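5-cytosine DNA methyltransferase (Entamoeba histolytica, PDB 3QV2) probably transfers a methyl group from S-adenosyl-L-methionine to carbon 5 of cytosine in DNA or tRNA, as a Dnmt2-type enzyme of the C5-methyltransferase family. Local coordinates at residues L111-L116 / Y144-K149; K122-F127 / A177-F182. All blocks are in the same frame, centred on the assembly; numbering follows the deposited sequence.

Both contacts lie in the Rossmann-like, SAM-binding part of this methyltransferase, with centres about 12 Å apart. Contact 1 packs helix 106-115 against helix 138-149. Contact 2 pairs strand 125-130 with strand 172-178 in the mixed six-stranded sheet. The segments alternate along the chain: 111-116, 122-127, 144-149, 177-182. Strand 125-130 thus follows the first helix and precedes the second. Both helices cover one face of this strand. I126 joins the two contacts, with Y112, L116 and L147 all packed on its side chain. Together the contacts tie the helix layer to the sheet, with the side chains of I126 and Y112 each about 13 Å from the bound S-adenosyl-L-homocysteine.

Contact 1. Residues L111-L116 / Y144-K149; sequences LYRDIL and YNILIK
I146 lays its two branches against the backbone carbonyl of Y112. This is a helix-helix contact on one face of the Rossmann-like sheet of the methyltransferase. Helix 106-115 precedes strand 125-130 and helix 138-149 follows it, so the two helices flank a β-strand that both of them cover. The short axes of 111-115 and 144-149 lie 9.9 Å apart at closest approach. Their directions differ by 45°. No hydrogen bond crosses between the segments, and the fit is made by apolar groups.

I146 CG2 sits 3.4 Å from Y112 O. The other branch runs out straight, with CD1 anti to CA (chi2 179°). It reaches over the backbone between Y112 and R113. There I146 CD1 lies 4.0 Å from Y112 CB and also meets R113 CG, crossing the arginine side chain at about a right angle. The polar end of R113 is engaged with the second helix too, since its NE forms a salt bridge with E142.

Deeper in the layer, L147 approaches Y112 from the side of the ring. L147 CD2 lies at the ring edge, near the ring plane, 3.7 Å from Y112 CE1. With CG anti to the carbonyl carbon (chi1 -69°), the tyrosine ring is sent toward the sheet and turns its CE1 edge to L147. There it also touches I128 and M82. L116 closes the same group from the C-terminal side of its segment. It belongs to a wider, π-type turn, in which L116 N bonds to L111 O at 3.0 Å. Its side chain meets L147 nearly at right angles. L147 CD2 thus touches both Y112 CE1 and L116 CD1, the latter 3.8 Å away.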
loop_
_atom_site.group_PDB
_atom_site.type_symbol
_atom_site.label_atom_id
_atom_site.label_comp_id
_atom_site.label_asym_id
_atom_site.label_seq_id
_atom_site.Cartn_x
_atom_site.Cartn_y
_atom_site.Cartn_z
ATOM N N LEU A 111 13.204 5.959 13.811
ATOM C CA LEU A 111 13.584 6.806 12.685
ATOM C C LEU A 111 13.382 8.292 12.968
ATOM O O LEU A 111 14.210 9.119 12.589
ATOM C CB LEU A 111 12.816 6.407 11.423
ATOM C CG LEU A 111 13.081 4.998 10.890
ATOM C CD1 LEU A 111 12.268 4.732 9.630
ATOM C CD2 LEU A 111 14.565 4.797 10.624
ATOM N N TYR A 112 12.282 8.630 13.634
ATOM C CA TYR A 112 11.952 10.031 13.885
ATOM C C TYR A 112 12.532 10.565 15.195
ATOM O O TYR A 112 12.888 11.740 15.287
ATOM C CB TYR A 112 10.438 10.253 13.817
ATOM C CG TYR A 112 9.875 10.116 12.420
ATOM C CD1 TYR A 112 9.893 11.189 11.537
ATOM C CD2 TYR A 112 9.332 8.915 11.978
ATOM C CE1 TYR A 112 9.387 11.070 10.257
ATOM C CE2 TYR A 112 8.822 8.789 10.698
ATOM C CZ TYR A 112 8.852 9.871 9.842
ATOM O OH TYR A 112 8.348 9.758 8.565
ATOM N N ARG A 113 12.630 9.706 16.204
ATOM C CA ARG A 113 13.215 10.100 17.484
ATOM C C ARG A 113 14.733 10.191 17.396
ATOM O O ARG A 113 15.332 11.186 17.806
ATOM C CB ARG A 113 12.857 9.098 18.582
ATOM C CG ARG A 113 11.424 9.153 19.078
ATOM C CD ARG A 113 11.190 8.039 20.088
ATOM N NE ARG A 113 9.865 8.097 20.698
ATOM C CZ ARG A 113 9.363 7.141 21.472
ATOM N NH1 ARG A 113 10.075 6.050 21.722
ATOM N NH2 ARG A 113 8.150 7.269 21.990
ATOM N N ASP A 114 15.349 9.143 16.859
ATOM C CA ASP A 114 16.790 8.964 16.975
ATOM C C ASP A 114 17.591 9.368 15.736
ATOM O O ASP A 114 18.786 9.637 15.834
ATOM C CB ASP A 114 17.103 7.513 17.349
ATOM C CG ASP A 114 16.336 7.051 18.574
ATOM O OD1 ASP A 114 16.078 7.887 19.464
ATOM O OD2 ASP A 114 15.987 5.854 18.646
ATOM N N ILE A 115 16.940 9.412 14.579
ATOM C CA ILE A 115 17.648 9.691 13.333
ATOM C C ILE A 115 17.418 11.104 12.801
ATOM O O ILE A 115 18.341 11.918 12.750
ATOM C CB ILE A 115 17.269 8.685 12.227
ATOM C CG1 ILE A 115 17.440 7.251 12.729
ATOM C CG2 ILE A 115 18.102 8.931 10.977
ATOM C CD1 ILE A 115 18.856 6.915 13.140
ATOM N N LEU A 116 16.179 11.386 12.409
ATOM C CA LEU A 116 15.839 12.635 11.726
ATOM C C LEU A 116 16.397 13.908 12.375
ATOM O O LEU A 116 16.983 14.743 11.689
ATOM C CB LEU A 116 14.320 12.744 11.540
ATOM C CG LEU A 116 13.791 13.900 10.686
ATOM C CD1 LEU A 116 12.536 13.486 9.938
ATOM C CD2 LEU A 116 13.530 15.135 11.537
ATOM N N TYR A 144 4.409 13.737 14.417
ATOM C CA TYR A 144 3.961 15.042 13.947
ATOM C C TYR A 144 4.709 16.156 14.669
ATOM O O TYR A 144 5.229 17.075 14.038
ATOM C CB TYR A 144 2.452 15.198 14.150
ATOM C CG TYR A 144 1.890 16.503 13.629
ATOM C CD1 TYR A 144 1.432 16.612 12.322
ATOM C CD2 TYR A 144 1.814 17.624 14.444
ATOM C CE1 TYR A 144 0.917 17.802 11.842
ATOM C CE2 TYR A 144 1.301 18.817 13.974
ATOM C CZ TYR A 144 0.854 18.901 12.671
ATOM O OH TYR A 144 0.343 20.087 12.193
ATOM N N ASN A 145 4.763 16.065 15.995
ATOM C CA ASN A 145 5.490 17.041 16.799
ATOM C C ASN A 145 6.962 17.125 16.406
ATOM O O ASN A 145 7.509 18.216 16.257
ATOM C CB ASN A 145 5.359 16.721 18.291
ATOM C CG ASN A 145 3.978 17.032 18.837
ATOM O OD1 ASN A 145 3.340 18.003 18.429
ATOM N ND2 ASN A 145 3.510 16.207 19.766
ATOM N N ILE A 146 7.598 15.969 16.242
ATOM C CA ILE A 146 8.999 15.922 15.845
ATOM C C ILE A 146 9.208 16.623 14.506
ATOM O O ILE A 146 10.095 17.466 14.367
ATOM C CB ILE A 146 9.517 14.476 15.750
ATOM C CG1 ILE A 146 9.554 13.826 17.135
ATOM C CG2 ILE A 146 10.897 14.447 15.117
ATOM C CD1 ILE A 146 10.029 12.391 17.123
ATOM N N LEU A 147 8.384 16.272 13.524
ATOM C CA LEU A 147 8.461 16.888 12.206
ATOM C C LEU A 147 8.295 18.402 12.290
ATOM O O LEU A 147 9.051 19.151 11.673
ATOM C CB LEU A 147 7.407 16.292 11.268
ATOM C CG LEU A 147 7.645 14.847 10.824
ATOM C CD1 LEU A 147 6.466 14.325 10.019
ATOM C CD2 LEU A 147 8.932 14.748 10.020
ATOM N N ILE A 148 7.307 18.849 13.059
ATOM C CA ILE A 148 7.070 20.276 13.247
ATOM C C ILE A 148 8.283 20.960 13.869
ATOM O O ILE A 148 8.742 21.994 13.384
ATOM C CB ILE A 148 5.835 20.535 14.128
ATOM C CG1 ILE A 148 4.556 20.221 13.350
ATOM C CG2 ILE A 148 5.816 21.978 14.605
ATOM C CD1 ILE A 148 4.401 21.040 12.086
ATOM N N LYS A 149 8.799 20.372 14.943
ATOM C CA LYS A 149 9.958 20.921 15.632
ATOM C C LYS A 149 11.171 20.989 14.709
ATOM O O LYS A 149 12.043 21.843 14.875
ATOM C CB LYS A 149 10.282 20.094 16.879
ATOM C CG LYS A 149 11.523 20.556 17.626
ATOM C CD LYS A 149 11.759 19.726 18.876
ATOM C CE LYS A 149 13.071 20.103 19.547
ATOM N NZ LYS A 149 14.241 19.872 18.653
#

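Contact 2. Residues K122-F127 / A177-F182; sequences KPKHIF and ARLTPF. With SO4 (sulfate ion), chain D.
A177 faces I126 across an antiparallel pair of strands and forms two backbone hydrogen bonds with it. I126 N gives to A177 O at 2.7 Å, and A177 N gives to I126 O at 2.9 Å, nearly straight at 173°. Their side chains lie on the same sheet face, with the two CB atoms 4.1 Å apart.

R178 follows, in a non-hydrogen-bonded pair with H125, its side chain on the other face. R178 CB lies 3.9 Å from H125 CD2. The two side chains run side by side and point the same way, but the imidazole and guanidinium planes are 84° apart. R178 CG sits between the backbone N and the carbonyl carbon (chi1 70°), and the extended chain carries the guanidinium to carbonyls of the residues that follow. R178 NE bonds to T180 O at 2.9 Å, NH2 bonds to P181 O, and both oxygens lie in its plane.

L179 leaves the strand. Its N makes a weak bond to K124 O, which also accepts a hydrogen bond from a water. CD1 rests beside K124 CA and P123 O. K124 NZ is hydrogen-bonded to a sulfate ion, probably from the crystallisation liquor, which K9 and N78 also hold. Beyond T180 and P181, the F182 side chain reaches back over one face of the R178 guanidinium, with F182 CD1 3.5 Å above its plane.

Antiparallel strand 172-178 is inserted between 125-130 and 153-159, as in class I methyltransferases. Strand 79-82 flanks 125-130 on its other side. Just after helix 311-321, D323 forms a salt bridge with R178 NH1 and D324 a hydrogen bond with H125 NE2.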
loop_
_atom_site.group_PDB
_atom_site.type_symbol
_atom_site.label_atom_id
_atom_site.label_comp_id
_atom_site.label_asym_id
_atom_site.label_seq_id
_atom_site.Cartn_x
_atom_site.Cartn_y
_atom_site.Cartn_z
ATOM N N LYS A 122 18.498 16.834 6.645
ATOM C CA LYS A 122 17.184 16.217 6.757
ATOM C C LYS A 122 16.612 16.005 5.363
ATOM O O LYS A 122 16.825 16.829 4.475
ATOM C CB LYS A 122 16.243 17.103 7.574
ATOM C CG LYS A 122 16.594 17.188 9.052
ATOM C CD LYS A 122 15.598 18.045 9.822
ATOM C CE LYS A 122 15.722 19.515 9.452
ATOM N NZ LYS A 122 17.012 20.102 9.914
ATOM N N PRO A 123 15.886 14.893 5.163
ATOM C CA PRO A 123 15.237 14.638 3.872
ATOM C C PRO A 123 14.305 15.786 3.509
ATOM O O PRO A 123 13.493 16.201 4.336
ATOM C CB PRO A 123 14.438 13.354 4.124
ATOM C CG PRO A 123 14.333 13.238 5.613
ATOM C CD PRO A 123 15.591 13.840 6.146
ATOM N N LYS A 124 14.430 16.301 2.292
ATOM C CA LYS A 124 13.621 17.436 1.859
ATOM C C LYS A 124 12.170 17.044 1.586
ATOM O O LYS A 124 11.293 17.904 1.516
ATOM C CB LYS A 124 14.240 18.097 0.626
ATOM C CG LYS A 124 15.639 18.647 0.864
ATOM C CD LYS A 124 16.229 19.243 -0.404
ATOM C CE LYS A 124 17.634 19.770 -0.159
ATOM N NZ LYS A 124 18.538 18.705 0.359
ATOM N N HIS A 125 11.925 15.747 1.432
ATOM C CA HIS A 125 10.573 15.240 1.223
ATOM C C HIS A 125 10.358 13.938 1.982
ATOM O O HIS A 125 11.209 13.049 1.961
ATOM C CB HIS A 125 10.290 15.029 -0.267
ATOM C CG HIS A 125 10.329 16.289 -1.076
ATOM N ND1 HIS A 125 11.499 16.807 -1.589
ATOM C CD2 HIS A 125 9.344 17.135 -1.455
ATOM C CE1 HIS A 125 11.232 17.917 -2.252
ATOM N NE2 HIS A 125 9.932 18.141 -2.185
ATOM N N ILE A 126 9.217 13.836 2.657
ATOM C CA ILE A 126 8.840 12.619 3.366
ATOM C C ILE A 126 7.414 12.220 3.010
ATOM O O ILE A 126 6.511 13.058 2.990
ATOM C CB ILE A 126 8.926 12.792 4.890
ATOM C CG1 ILE A 126 10.321 13.258 5.305
ATOM C CG2 ILE A 126 8.562 11.492 5.595
ATOM C CD1 ILE A 126 10.482 13.408 6.799
ATOM N N PHE A 127 7.216 10.937 2.732
ATOM C CA PHE A 127 5.887 10.422 2.436
ATOM C C PHE A 127 5.582 9.210 3.308
ATOM O O PHE A 127 6.324 8.227 3.304
ATOM C CB PHE A 127 5.766 10.054 0.955
ATOM C CG PHE A 127 4.369 9.707 0.529
ATOM C CD1 PHE A 127 3.556 10.657 -0.066
ATOM C CD2 PHE A 127 3.866 8.433 0.729
ATOM C CE1 PHE A 127 2.269 10.343 -0.458
ATOM C CE2 PHE A 127 2.580 8.112 0.341
ATOM C CZ PHE A 127 1.780 9.069 -0.254
ATOM N N ALA A 177 5.150 15.419 4.010
ATOM C CA ALA A 177 5.958 16.387 4.739
ATOM C C ALA A 177 7.161 16.836 3.921
ATOM O O ALA A 177 7.777 16.039 3.216
ATOM C CB ALA A 177 6.408 15.802 6.069
ATOM N N ARG A 178 7.486 18.120 4.018
ATOM C CA ARG A 178 8.638 18.674 3.319
ATOM C C ARG A 178 9.066 19.992 3.958
ATOM O O ARG A 178 8.341 20.560 4.774
ATOM C CB ARG A 178 8.329 18.867 1.833
ATOM C CG ARG A 178 7.345 19.982 1.536
ATOM C CD ARG A 178 6.895 19.945 0.089
ATOM N NE ARG A 178 6.335 21.221 -0.343
ATOM C CZ ARG A 178 5.728 21.412 -1.509
ATOM N NH1 ARG A 178 5.597 20.403 -2.357
ATOM N NH2 ARG A 178 5.249 22.608 -1.825
ATOM N N LEU A 179 10.244 20.476 3.580
ATOM C CA LEU A 179 10.821 21.659 4.211
ATOM C C LEU A 179 10.350 22.963 3.570
ATOM O O LEU A 179 10.634 24.050 4.074
ATOM C CB LEU A 179 12.347 21.575 4.189
ATOM C CG LEU A 179 12.929 20.321 4.843
ATOM C CD1 LEU A 179 14.433 20.264 4.645
ATOM C CD2 LEU A 179 12.578 20.279 6.320
ATOM N N THR A 180 9.631 22.852 2.458
ATOM C CA THR A 180 9.058 24.023 1.804
ATOM C C THR A 180 7.545 24.031 1.981
ATOM O O THR A 180 6.907 22.979 1.937
ATOM C CB THR A 180 9.390 24.056 0.303
ATOM O OG1 THR A 180 8.765 22.946 -0.352
ATOM C CG2 THR A 180 10.896 23.990 0.088
ATOM N N PRO A 181 6.963 25.219 2.186
ATOM C CA PRO A 181 5.509 25.326 2.341
ATOM C C PRO A 181 4.781 24.983 1.046
ATOM O O PRO A 181 5.320 25.197 -0.042
ATOM C CB PRO A 181 5.303 26.800 2.700
ATOM C CG PRO A 181 6.490 27.497 2.133
ATOM C CD PRO A 181 7.629 26.530 2.278
ATOM N N PHE A 182 3.572 24.444 1.167
ATOM C CA PHE A 182 2.763 24.103 0.003
ATOM C C PHE A 182 2.014 25.330 -0.504
ATOM O O PHE A 182 1.128 25.848 0.175
ATOM C CB PHE A 182 1.769 22.991 0.346
ATOM C CG PHE A 182 2.418 21.698 0.756
ATOM C CD1 PHE A 182 2.622 20.687 -0.168
ATOM C CD2 PHE A 182 2.821 21.493 2.065
ATOM C CE1 PHE A 182 3.216 19.495 0.206
ATOM C CE2 PHE A 182 3.416 20.305 2.446
ATOM C CZ PHE A 182 3.614 19.305 1.515
HETATM S S SO4 D . 20.488 17.018 -2.149
HETATM O O1 SO4 D . 20.700 15.734 -1.487
HETATM O O2 SO4 D . 19.059 17.297 -2.259
HETATM O O3 SO4 D . 21.128 18.069 -1.361
HETATM O O4 SO4 D . 21.073 16.972 -3.486
HETATM O O HOH W 1 11.167 20.418 0.232
#